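Local coordinates for protein prolyl oligopeptidase (Galerina marginata, PDB 5N4B) that cleaves peptides after proline residues and also macrocyclises them, processing the precursors of the amanitin toxins of the mushroom that makes it, at residues L91-Y97 with F151-G155; F132-L138 with R175-L181; Q364-E370 with I408-Q414; T415-L419 with I430-T436. The protein carries 1 engineered substitution. All blocks are in the same frame, centred on the assembly; numbering follows the deposited sequence. Where two conformers were deposited one is given.

Contact 1 (L91-Y97 with F151-G155)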
# COMPACT_ATOMS: atom_id res chain seq x y z
N LEU A 91 -10.31 14.71 19.69
CA LEU A 91 -10.60 13.69 20.69
C LEU A 91 -11.63 14.22 21.67
O LEU A 91 -11.86 15.44 21.80
CB LEU A 91 -9.32 13.23 21.41
CG LEU A 91 -8.24 12.69 20.48
CD1 LEU A 91 -7.11 12.08 21.36
CD2 LEU A 91 -8.80 11.66 19.52
N ASP A 92 -12.15 13.30 22.48
CA ASP A 92 -13.14 13.64 23.51
C ASP A 92 -12.57 14.45 24.65
O ASP A 92 -13.35 14.88 25.50
CB ASP A 92 -13.85 12.38 24.00
CG ASP A 92 -14.86 11.85 23.02
OD1 ASP A 92 -14.85 12.15 21.79
OD2 ASP A 92 -15.77 11.14 23.53
N ASP A 93 -11.25 14.65 24.74
CA ASP A 93 -10.69 15.64 25.67
C ASP A 93 -10.81 17.09 25.21
O ASP A 93 -10.39 17.98 25.95
CB ASP A 93 -9.24 15.29 26.03
CG ASP A 93 -8.27 15.32 24.81
OD1 ASP A 93 -8.70 15.67 23.69
OD2 ASP A 93 -7.09 15.03 25.06
N GLY A 94 -11.36 17.33 24.02
CA GLY A 94 -11.50 18.64 23.45
C GLY A 94 -10.31 19.11 22.67
O GLY A 94 -10.36 20.21 22.10
N HIS A 95 -9.23 18.32 22.63
CA HIS A 95 -8.03 18.76 21.92
C HIS A 95 -7.91 18.03 20.59
O HIS A 95 -8.48 16.97 20.37
CB HIS A 95 -6.80 18.51 22.82
CG HIS A 95 -6.72 19.45 23.98
ND1 HIS A 95 -5.84 20.50 24.03
CD2 HIS A 95 -7.51 19.56 25.08
CE1 HIS A 95 -6.03 21.18 25.15
NE2 HIS A 95 -7.05 20.65 25.80
N TRP A 96 -7.14 18.65 19.71
CA TRP A 96 -6.92 18.19 18.36
C TRP A 96 -5.51 17.64 18.22
O TRP A 96 -4.54 18.23 18.73
CB TRP A 96 -7.12 19.38 17.41
CG TRP A 96 -8.48 19.92 17.34
CD1 TRP A 96 -9.03 20.81 18.19
CD2 TRP A 96 -9.46 19.65 16.36
NE1 TRP A 96 -10.31 21.12 17.79
CE2 TRP A 96 -10.59 20.41 16.66
CE3 TRP A 96 -9.50 18.81 15.25
CZ2 TRP A 96 -11.73 20.38 15.87
CZ3 TRP A 96 -10.66 18.77 14.48
CH2 TRP A 96 -11.73 19.56 14.79
N TYR A 97 -5.39 16.53 17.51
CA TYR A 97 -4.12 15.82 17.38
C TYR A 97 -3.84 15.58 15.90
O TYR A 97 -4.73 15.22 15.14
CB TYR A 97 -4.20 14.48 18.10
CG TYR A 97 -4.37 14.56 19.58
CD1 TYR A 97 -5.58 15.00 20.16
CD2 TYR A 97 -3.34 14.20 20.42
CE1 TYR A 97 -5.73 15.05 21.56
CE2 TYR A 97 -3.49 14.23 21.81
CZ TYR A 97 -4.70 14.67 22.35
OH TYR A 97 -4.85 14.69 23.73
N PHE A 151 -6.35 6.02 19.12
CA PHE A 151 -6.84 6.56 20.38
C PHE A 151 -8.16 5.88 20.75
O PHE A 151 -8.99 5.56 19.90
CB PHE A 151 -7.12 8.05 20.24
CG PHE A 151 -5.89 8.91 20.23
CD1 PHE A 151 -5.21 9.25 21.38
CD2 PHE A 151 -5.46 9.43 19.03
CE1 PHE A 151 -4.10 10.10 21.34
CE2 PHE A 151 -4.35 10.31 19.02
CZ PHE A 151 -3.69 10.60 20.19
N SER A 152 -8.38 5.76 22.06
CA SER A 152 -9.66 5.28 22.55
C SER A 152 -10.76 6.30 22.28
O SER A 152 -10.50 7.51 22.17
CB SER A 152 -9.59 4.96 24.03
OG SER A 152 -9.23 6.09 24.79
N PRO A 153 -12.01 5.83 22.18
CA PRO A 153 -13.12 6.73 21.90
C PRO A 153 -13.26 7.83 22.92
O PRO A 153 -13.63 8.95 22.58
CB PRO A 153 -14.32 5.77 21.88
CG PRO A 153 -13.80 4.48 21.60
CD PRO A 153 -12.40 4.41 22.10
N ASP A 154 -12.95 7.57 24.19
CA ASP A 154 -13.05 8.58 25.24
C ASP A 154 -11.86 9.51 25.29
O ASP A 154 -11.86 10.42 26.13
CB ASP A 154 -13.34 7.92 26.59
CG ASP A 154 -12.21 7.11 27.16
OD1 ASP A 154 -11.14 7.08 26.56
OD2 ASP A 154 -12.40 6.52 28.28
N GLY A 155 -10.85 9.29 24.46
CA GLY A 155 -9.72 10.18 24.41
C GLY A 155 -8.74 10.01 25.53
O GLY A 155 -7.82 10.84 25.63
O HOH W 1 -11.53 10.59 21.69
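One face of the Phe151 ring lies against Leu91, whose CD1 sits 3.5 Å from the ring centroid and almost over its centre, a CH-pi contact. The same methyl also rests over a face of Tyr97, offset toward the rim. Between the two aromatics the edge of Phe151 is turned to the face of Tyr97 in an edge-to-face pair, with centroids 4.9 Å apart and planes at 58°. At the edge of the tyrosine ring, in its plane, lies Asp93 OD1. The phenol is anchored at its far end, where Tyr97 OH donates to the syn lone pair of Asp93 OD2 at 2.6 Å. Asp93 OD1 accepts from His95 N at 2.9 Å, closing an Asx turn, so one carboxylate serves both. Beyond the apolar patch the two type I turns, 91-94 and 152-155, come together. A water accepts from Asp92 N at 2.9 Å and donates to Pro153 O at 2.8 Å, joining them without a direct hydrogen bond. Asp92 OD2 also stands 3.2 Å from Pro153 O, both acceptors. Arg411 binds both Asp92 and Pro153 O, while Lys413 bridges to Asp92, and these cations probably offset the repulsion. Leu91 and Phe151 also pack on the bound peptide. The contact thus pairs an apolar patch with a polar part, where two turns rely on a water and on the cations of Arg411 and Lys413.

Contact 2 (F132-L138 with R175-L181)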
# COMPACT_ATOMS: atom_id res chain seq x y z
N PHE A 132 2.97 15.19 21.50
CA PHE A 132 2.35 14.14 22.29
C PHE A 132 3.10 12.82 22.15
O PHE A 132 3.41 12.17 23.16
CB PHE A 132 0.84 13.94 21.98
CG PHE A 132 0.31 12.68 22.50
CD1 PHE A 132 0.36 12.42 23.85
CD2 PHE A 132 -0.15 11.67 21.68
CE1 PHE A 132 -0.01 11.22 24.34
CE2 PHE A 132 -0.53 10.48 22.16
CZ PHE A 132 -0.50 10.23 23.49
N PHE A 133 3.43 12.40 20.94
CA PHE A 133 4.04 11.09 20.75
C PHE A 133 5.01 11.17 19.60
O PHE A 133 4.61 11.35 18.44
CB PHE A 133 2.97 10.01 20.50
CG PHE A 133 3.53 8.62 20.42
CD1 PHE A 133 3.76 7.90 21.58
CD2 PHE A 133 3.85 8.04 19.22
CE1 PHE A 133 4.27 6.62 21.56
CE2 PHE A 133 4.39 6.72 19.23
CZ PHE A 133 4.60 6.07 20.42
N ASP A 134 6.30 11.05 19.93
CA ASP A 134 7.38 11.10 18.94
C ASP A 134 7.91 9.69 18.72
O ASP A 134 8.69 9.18 19.54
CB ASP A 134 8.50 12.02 19.42
CG ASP A 134 9.62 12.16 18.42
OD1 ASP A 134 9.61 11.39 17.44
OD2 ASP A 134 10.50 13.04 18.61
N PRO A 135 7.51 9.00 17.66
CA PRO A 135 7.96 7.61 17.51
C PRO A 135 9.45 7.50 17.31
O PRO A 135 10.01 6.39 17.47
CB PRO A 135 7.18 7.12 16.29
CG PRO A 135 6.40 8.16 15.79
CD PRO A 135 6.64 9.42 16.56
N ASN A 136 10.14 8.58 16.95
CA ASN A 136 11.56 8.48 16.75
C ASN A 136 12.27 8.17 18.06
O ASN A 136 13.45 7.78 18.01
CB ASN A 136 12.11 9.77 16.14
CG ASN A 136 11.47 10.10 14.80
OD1 ASN A 136 11.81 9.51 13.77
ND2 ASN A 136 10.57 11.04 14.80
N VAL A 137 11.66 8.39 19.21
CA VAL A 137 12.35 8.07 20.46
C VAL A 137 12.02 6.69 21.00
O VAL A 137 12.45 6.34 22.10
CB VAL A 137 12.16 9.16 21.51
CG1 VAL A 137 12.55 10.52 20.97
CG2 VAL A 137 10.79 9.19 22.01
N LEU A 138 11.25 5.90 20.24
CA LEU A 138 10.97 4.53 20.70
C LEU A 138 12.27 3.75 20.90
O LEU A 138 12.35 2.90 21.78
CB LEU A 138 10.02 3.84 19.72
CG LEU A 138 8.57 4.30 19.85
CD1 LEU A 138 7.83 3.86 18.60
CD2 LEU A 138 7.90 3.80 21.10
N ARG A 175 -0.71 3.95 26.39
CA ARG A 175 -0.35 5.03 27.30
C ARG A 175 -1.49 6.03 27.43
O ARG A 175 -2.32 6.19 26.55
CB ARG A 175 0.94 5.79 26.88
CG ARG A 175 0.74 6.61 25.60
CD ARG A 175 2.05 7.05 24.97
NE ARG A 175 2.89 7.76 25.91
CZ ARG A 175 4.00 7.29 26.46
NH1 ARG A 175 4.50 6.10 26.18
NH2 ARG A 175 4.62 8.03 27.35
N SER A 176 -1.53 6.70 28.59
CA SER A 176 -2.47 7.78 28.80
C SER A 176 -2.20 8.91 27.82
O SER A 176 -1.04 9.25 27.54
CB SER A 176 -2.29 8.32 30.22
OG SER A 176 -3.07 9.51 30.35
N THR A 177 -3.26 9.53 27.32
CA THR A 177 -3.12 10.70 26.47
C THR A 177 -2.52 11.90 27.20
O THR A 177 -2.15 12.89 26.54
CB THR A 177 -4.45 11.06 25.79
OG1 THR A 177 -5.51 11.32 26.74
CG2 THR A 177 -4.85 9.91 24.92
N SER A 178 -2.48 11.86 28.52
CA SER A 178 -1.86 12.89 29.34
C SER A 178 -0.39 12.62 29.59
O SER A 178 0.24 13.38 30.33
CB SER A 178 -2.57 12.96 30.69
OG SER A 178 -2.33 11.79 31.44
N SER A 179 0.19 11.56 29.02
CA SER A 179 1.58 11.17 29.25
C SER A 179 2.33 11.19 27.92
O SER A 179 2.37 10.16 27.22
CB SER A 179 1.66 9.80 29.92
OG SER A 179 3.00 9.42 30.17
N PRO A 180 2.93 12.30 27.55
CA PRO A 180 3.63 12.36 26.27
C PRO A 180 4.87 11.47 26.23
O PRO A 180 5.43 11.07 27.26
CB PRO A 180 4.01 13.84 26.11
CG PRO A 180 3.67 14.50 27.33
CD PRO A 180 2.90 13.60 28.24
N LEU A 181 5.24 11.07 25.01
CA LEU A 181 6.51 10.41 24.75
C LEU A 181 7.28 11.36 23.85
O LEU A 181 6.95 11.52 22.67
CB LEU A 181 6.34 9.06 24.05
CG LEU A 181 7.68 8.33 23.86
CD1 LEU A 181 8.15 7.81 25.20
CD2 LEU A 181 7.51 7.19 22.84
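A single beta bridge, Phe133 with Leu181, ties the last strand of one propeller blade to the loop leaving the third strand of the next. Its two bonds run from Leu181 N to Phe132 O at 2.8 Å and from Asp134 N to Leu181 O at 2.9 Å. Phe132 and Phe133 form a classic beta bulge opposite Leu110, where the chain turns a corner. Leu181 is the centre of the apolar contact: with CG anti to the backbone N (chi1 -176°), it lies alongside Phe133, pointing the same way, and CD2 touches Phe133 CE1 at 3.5 Å. Val137 CG2 slides past it at 3.7 Å from Leu181 CG, and Leu138 crosses it at about a right angle. The Phe132 ring points its edge at Ser176 O, inside the 176-179 turn. Arg175 holds that loop in shape, gripping Ser179 O side-on with NE at 2.8 Å and NH2 at 3.1 Å, with Ser179 O lying in the guanidinium plane. Leu181 CB lies over one face of this guanidinium, and NH1 goes on to a salt bridge with Asp191. Helix 183-188 packs against Val137 and Leu181, while Phe158, Tyr160 and Met146 of the second blade's inner strands pack against Phe133.

Contact 3 (Q364-E370 with I408-Q414)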
# COMPACT_ATOMS: atom_id res chain seq x y z
N GLN A 364 -15.39 4.82 -0.95
CA GLN A 364 -15.43 5.04 0.49
C GLN A 364 -16.76 5.70 0.86
O GLN A 364 -17.22 6.58 0.12
CB GLN A 364 -14.27 5.95 0.90
CG GLN A 364 -14.09 6.06 2.42
CD GLN A 364 -13.03 7.04 2.90
OE1 GLN A 364 -12.42 7.78 2.15
NE2 GLN A 364 -12.90 7.12 4.20
N VAL A 365 -17.33 5.33 2.01
CA VAL A 365 -18.52 5.99 2.55
C VAL A 365 -18.33 6.07 4.05
O VAL A 365 -18.13 5.03 4.69
CB VAL A 365 -19.85 5.27 2.24
CG1 VAL A 365 -21.02 6.05 2.81
CG2 VAL A 365 -20.09 5.11 0.76
N ASN A 366 -18.47 7.28 4.59
CA ASN A 366 -18.43 7.53 6.04
C ASN A 366 -19.72 8.20 6.49
O ASN A 366 -20.27 9.07 5.79
CB ASN A 366 -17.28 8.43 6.43
CG ASN A 366 -15.93 7.79 6.27
OD1 ASN A 366 -15.71 6.80 5.53
ND2 ASN A 366 -14.96 8.36 6.95
N CYS A 367 -20.24 7.82 7.64
CA CYS A 367 -21.34 8.57 8.23
C CYS A 367 -20.76 9.75 9.00
O CYS A 367 -19.77 9.58 9.73
CB CYS A 367 -22.09 7.64 9.18
SG CYS A 367 -23.51 8.36 10.02
N ALA A 368 -21.38 10.90 8.85
CA ALA A 368 -20.91 12.15 9.43
C ALA A 368 -22.07 12.88 10.07
O ALA A 368 -23.22 12.87 9.58
CB ALA A 368 -20.29 13.05 8.37
N ASN A 369 -21.77 13.57 11.16
CA ASN A 369 -22.77 14.38 11.85
C ASN A 369 -24.02 13.55 12.13
O ASN A 369 -25.15 14.00 11.89
CB ASN A 369 -23.11 15.67 11.09
CG ASN A 369 -23.95 16.65 11.89
OD1 ASN A 369 -23.86 16.70 13.12
ND2 ASN A 369 -24.77 17.45 11.19
N GLU A 370 -23.79 12.34 12.60
CA GLU A 370 -24.78 11.37 13.03
C GLU A 370 -25.66 10.76 11.94
O GLU A 370 -25.98 9.57 12.04
CB GLU A 370 -25.69 11.91 14.13
CG GLU A 370 -24.97 12.21 15.47
CD GLU A 370 -24.49 10.97 16.28
OE1 GLU A 370 -24.35 9.84 15.76
OE2 GLU A 370 -24.19 11.15 17.49
N ILE A 408 -11.69 10.50 3.21
CA ILE A 408 -12.50 11.15 4.24
C ILE A 408 -11.90 10.78 5.58
O ILE A 408 -11.57 9.62 5.80
CB ILE A 408 -13.96 10.69 4.19
CG1 ILE A 408 -14.55 10.78 2.80
CG2 ILE A 408 -14.81 11.51 5.20
CD1 ILE A 408 -15.78 9.91 2.64
N ALA A 409 -11.88 11.73 6.49
CA ALA A 409 -11.49 11.53 7.89
C ALA A 409 -12.52 12.20 8.79
O ALA A 409 -12.78 13.41 8.66
CB ALA A 409 -10.13 12.15 8.16
N ASN A 410 -13.08 11.44 9.71
CA ASN A 410 -14.08 11.99 10.59
C ASN A 410 -14.40 11.02 11.73
O ASN A 410 -14.00 9.85 11.74
CB ASN A 410 -15.36 12.37 9.85
CG ASN A 410 -16.25 11.21 9.56
OD1 ASN A 410 -15.82 10.19 9.04
ND2 ASN A 410 -17.50 11.34 9.91
N ARG A 411 -15.21 11.54 12.65
CA ARG A 411 -15.86 10.77 13.70
C ARG A 411 -17.34 11.07 13.58
O ARG A 411 -17.75 12.23 13.64
CB ARG A 411 -15.30 11.14 15.09
CG ARG A 411 -13.80 10.90 15.19
CD ARG A 411 -13.28 11.26 16.60
NE ARG A 411 -13.78 10.32 17.58
CZ ARG A 411 -13.89 10.57 18.87
NH1 ARG A 411 -13.50 11.72 19.37
NH2 ARG A 411 -14.42 9.65 19.66
N GLN A 412 -18.13 10.00 13.45
CA GLN A 412 -19.56 10.11 13.17
C GLN A 412 -20.31 11.08 14.07
O GLN A 412 -21.19 11.82 13.62
CB GLN A 412 -20.21 8.72 13.26
CG GLN A 412 -21.72 8.78 13.09
CD GLN A 412 -22.30 7.40 13.24
OE1 GLN A 412 -21.86 6.45 12.58
NE2 GLN A 412 -23.31 7.28 14.10
N LYS A 413 -20.02 11.08 15.37
CA LYS A 413 -20.80 11.90 16.28
C LYS A 413 -20.52 13.40 16.16
O LYS A 413 -21.29 14.20 16.71
CB LYS A 413 -20.60 11.43 17.72
CG LYS A 413 -19.24 11.77 18.31
CD LYS A 413 -19.07 11.13 19.67
CE LYS A 413 -17.69 11.37 20.24
NZ LYS A 413 -17.60 10.66 21.58
N GLN A 414 -19.45 13.79 15.49
CA GLN A 414 -19.03 15.17 15.45
C GLN A 414 -19.70 15.93 14.32
O GLN A 414 -20.24 15.34 13.37
CB GLN A 414 -17.49 15.23 15.33
CG GLN A 414 -16.83 14.65 16.54
CD GLN A 414 -15.32 14.61 16.46
OE1 GLN A 414 -14.71 14.62 15.42
NE2 GLN A 414 -14.70 14.50 17.64
O HOH W 2 -12.43 6.89 7.51
O HOH W 3 -18.65 13.64 11.40
O HOH W 4 -23.47 15.56 15.49
O HOH W 5 -23.36 13.51 18.38
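Gln364 meets the backbone of Ile408 twice with its terminal amide, as a neighbouring strand would: OE1 accepts from Ile408 N at 3.0 Å and NE2 donates to Ile408 O at 3.3 Å. Its chain is stretched out (chi1 -171°, chi2 -175°) and carries the amide across. Two asparagines take over next. Asn366 ND2 donates to Asn410 OD1 at 2.9 Å, the amide planes 28° apart, and Asn410 ND2 passes the connection to Cys367 O at 2.9 Å, which lies in the plane of its amide. Farther on, Glu370 N donates to Gln412 O at 2.8 Å, and Gln412 NE2 reaches Glu370 OE1 at 3.2 Å along a straight N-H line. Gln412 CD lies 3.6 Å from Cys367 SG, while Gln412 OE1 is held by Thr319 OG1. Waters add bridges between the segments: one accepts from Asn366 ND2 and gives a weak bond to Ile408 O, another links Asn369 OD1 to Lys413 O, and a third joins Glu370 OE2 to the same carbonyl. The innermost strands 361-368 and 405-409 of two adjacent propeller blades are here bridged by side-chain amides, with a backbone bond only in the loops beyond them.

Contact 4 (T415-L419 with I430-T436)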
# COMPACT_ATOMS: atom_id res chain seq x y z
N THR A 415 -19.64 17.26 14.42
CA THR A 415 -20.31 18.14 13.48
C THR A 415 -19.44 18.61 12.33
O THR A 415 -19.78 19.59 11.68
CB THR A 415 -20.85 19.37 14.19
OG1 THR A 415 -19.76 20.04 14.84
CG2 THR A 415 -21.95 18.95 15.21
N HIS A 416 -18.32 17.94 12.08
CA HIS A 416 -17.41 18.27 10.98
C HIS A 416 -16.88 16.97 10.39
O HIS A 416 -16.94 15.91 10.99
CB HIS A 416 -16.22 19.15 11.43
CG HIS A 416 -15.29 18.45 12.33
ND1 HIS A 416 -15.46 18.41 13.70
CD2 HIS A 416 -14.21 17.68 12.05
CE1 HIS A 416 -14.50 17.65 14.22
NE2 HIS A 416 -13.75 17.19 13.24
N PHE A 417 -16.31 17.09 9.21
CA PHE A 417 -15.44 16.07 8.65
C PHE A 417 -14.34 16.76 7.85
O PHE A 417 -14.43 17.94 7.50
CB PHE A 417 -16.19 15.04 7.80
CG PHE A 417 -16.92 15.59 6.59
CD1 PHE A 417 -16.29 15.68 5.38
CD2 PHE A 417 -18.27 15.95 6.69
CE1 PHE A 417 -17.01 16.17 4.26
CE2 PHE A 417 -18.96 16.42 5.59
CZ PHE A 417 -18.32 16.53 4.39
N PHE A 418 -13.29 15.98 7.54
CA PHE A 418 -12.21 16.43 6.70
C PHE A 418 -12.09 15.57 5.45
O PHE A 418 -12.51 14.41 5.39
CB PHE A 418 -10.84 16.37 7.41
CG PHE A 418 -10.77 17.22 8.60
CD1 PHE A 418 -10.60 18.60 8.47
CD2 PHE A 418 -10.90 16.68 9.87
CE1 PHE A 418 -10.58 19.40 9.59
CE2 PHE A 418 -10.85 17.53 11.00
CZ PHE A 418 -10.73 18.85 10.83
N LEU A 419 -11.51 16.19 4.42
CA LEU A 419 -11.07 15.51 3.21
C LEU A 419 -9.58 15.74 3.05
O LEU A 419 -9.09 16.87 3.20
CB LEU A 419 -11.77 16.01 1.96
CG LEU A 419 -13.28 16.01 1.98
CD1 LEU A 419 -13.80 16.74 0.71
CD2 LEU A 419 -13.82 14.65 2.08
N ILE A 430 -5.94 19.77 2.91
CA ILE A 430 -6.88 19.28 3.91
C ILE A 430 -8.05 20.24 3.90
O ILE A 430 -7.88 21.43 4.20
CB ILE A 430 -6.25 19.18 5.31
CG1 ILE A 430 -5.01 18.27 5.30
CG2 ILE A 430 -7.30 18.72 6.31
CD1 ILE A 430 -4.04 18.49 6.36
N ALA A 431 -9.23 19.74 3.51
CA ALA A 431 -10.46 20.52 3.49
C ALA A 431 -11.32 20.12 4.66
O ALA A 431 -11.24 19.00 5.17
CB ALA A 431 -11.22 20.30 2.20
N ARG A 432 -12.14 21.08 5.12
CA ARG A 432 -13.02 20.91 6.27
C ARG A 432 -14.44 21.24 5.85
O ARG A 432 -14.68 22.26 5.21
CB ARG A 432 -12.61 21.82 7.42
CG ARG A 432 -13.46 21.68 8.69
CD ARG A 432 -12.83 22.40 9.91
NE ARG A 432 -12.78 23.83 9.64
CZ ARG A 432 -13.60 24.74 10.15
NH1 ARG A 432 -14.52 24.43 11.07
NH2 ARG A 432 -13.45 26.00 9.77
N TYR A 433 -15.37 20.43 6.33
CA TYR A 433 -16.80 20.68 6.19
C TYR A 433 -17.36 20.81 7.60
O TYR A 433 -17.26 19.87 8.40
CB TYR A 433 -17.50 19.58 5.42
CG TYR A 433 -18.94 19.90 5.07
CD1 TYR A 433 -19.96 19.70 5.99
CD2 TYR A 433 -19.27 20.42 3.83
CE1 TYR A 433 -21.27 20.02 5.71
CE2 TYR A 433 -20.62 20.74 3.53
CZ TYR A 433 -21.58 20.52 4.46
OH TYR A 433 -22.88 20.83 4.17
N ASP A 434 -17.97 21.98 7.90
CA ASP A 434 -18.47 22.29 9.23
C ASP A 434 -19.98 22.45 9.15
O ASP A 434 -20.46 23.46 8.63
CB ASP A 434 -17.80 23.57 9.71
CG ASP A 434 -18.31 24.05 11.06
OD1 ASP A 434 -19.12 23.35 11.69
OD2 ASP A 434 -17.85 25.16 11.47
N PHE A 435 -20.72 21.46 9.69
CA PHE A 435 -22.19 21.49 9.62
C PHE A 435 -22.77 22.64 10.44
O PHE A 435 -23.92 23.00 10.21
CB PHE A 435 -22.80 20.19 10.11
CG PHE A 435 -22.74 19.05 9.13
CD1 PHE A 435 -23.74 18.83 8.23
CD2 PHE A 435 -21.64 18.21 9.13
CE1 PHE A 435 -23.68 17.75 7.33
CE2 PHE A 435 -21.55 17.14 8.23
CZ PHE A 435 -22.60 16.91 7.35
N THR A 436 -22.03 23.19 11.41
CA THR A 436 -22.55 24.27 12.24
C THR A 436 -22.47 25.63 11.56
O THR A 436 -23.07 26.59 12.07
CB THR A 436 -21.85 24.36 13.61
OG1 THR A 436 -20.55 24.92 13.48
CG2 THR A 436 -21.74 23.04 14.30
O HOH W 6 -17.98 21.68 13.51
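Phe417 takes Tyr433 CB over its ring face, 3.5 Å from the centroid. The two rings are nearly parallel, planes at 11°, but slid so far apart that they barely overlap. Phe417 reaches this position with CG between its backbone N and carbonyl carbon (chi1 60°), which folds the ring back over the neighbouring strand. At its edge, in plane, comes Phe435 CE2, and Tyr433 CE1 in turn lies over the centre of the Phe435 ring. Phe417 and Tyr433 share a face of the sheet with Leu419 and Ala431, and Phe435 from the loop joins them. Underneath, Phe417 and Tyr433 form a hydrogen-bonded pair, with Phe417 N to Tyr433 O at 3.0 Å and Tyr433 N to Phe417 O at 2.9 Å. Thr415 secures the open end of the hairpin: its O accepts from Phe435 N at 2.9 Å, its OG1 touches Thr436 CG2 at 3.6 Å, and a water links OG1 to Asp434 OD1. That oxygen also accepts from Thr436 N, closing an Asx turn, and from Thr436 OG1 at 2.8 Å, on the same face of the carboxylate. On the other face of the sheet Phe418 CE1 touches CB, CG and CD of Arg432, the side chains crossing at a slant; Arg432 NH1 bridges to Asp434 OD2. Strands 416-423 and 426-434 make an antiparallel beta hairpin, the two central strands of a four-stranded propeller blade.

In the fold
All four contacts lie in the N-terminal beta-propeller, built of seven four-stranded antiparallel blades. Contacts 1 and 2, whose segments alternate along the chain, join blade 84-133 to blade 144-201, their centres about 14 Å apart. Contact 3 joins blade 361-398 to blade 405-448, and contact 4, about 9 Å away, lies within the latter. First and last blades meet where contact 1 touches contacts 3 and 4: Asp92 with Arg411 and Lys413, and Trp96 with His416 and Phe418. Each blade uses consecutive strands, so this seam closes the ring without strand exchange, consistent with the open propeller known in prolyl oligopeptidases. Contact 2 is farther off, about 27 Å between centres from contacts 3 and 4.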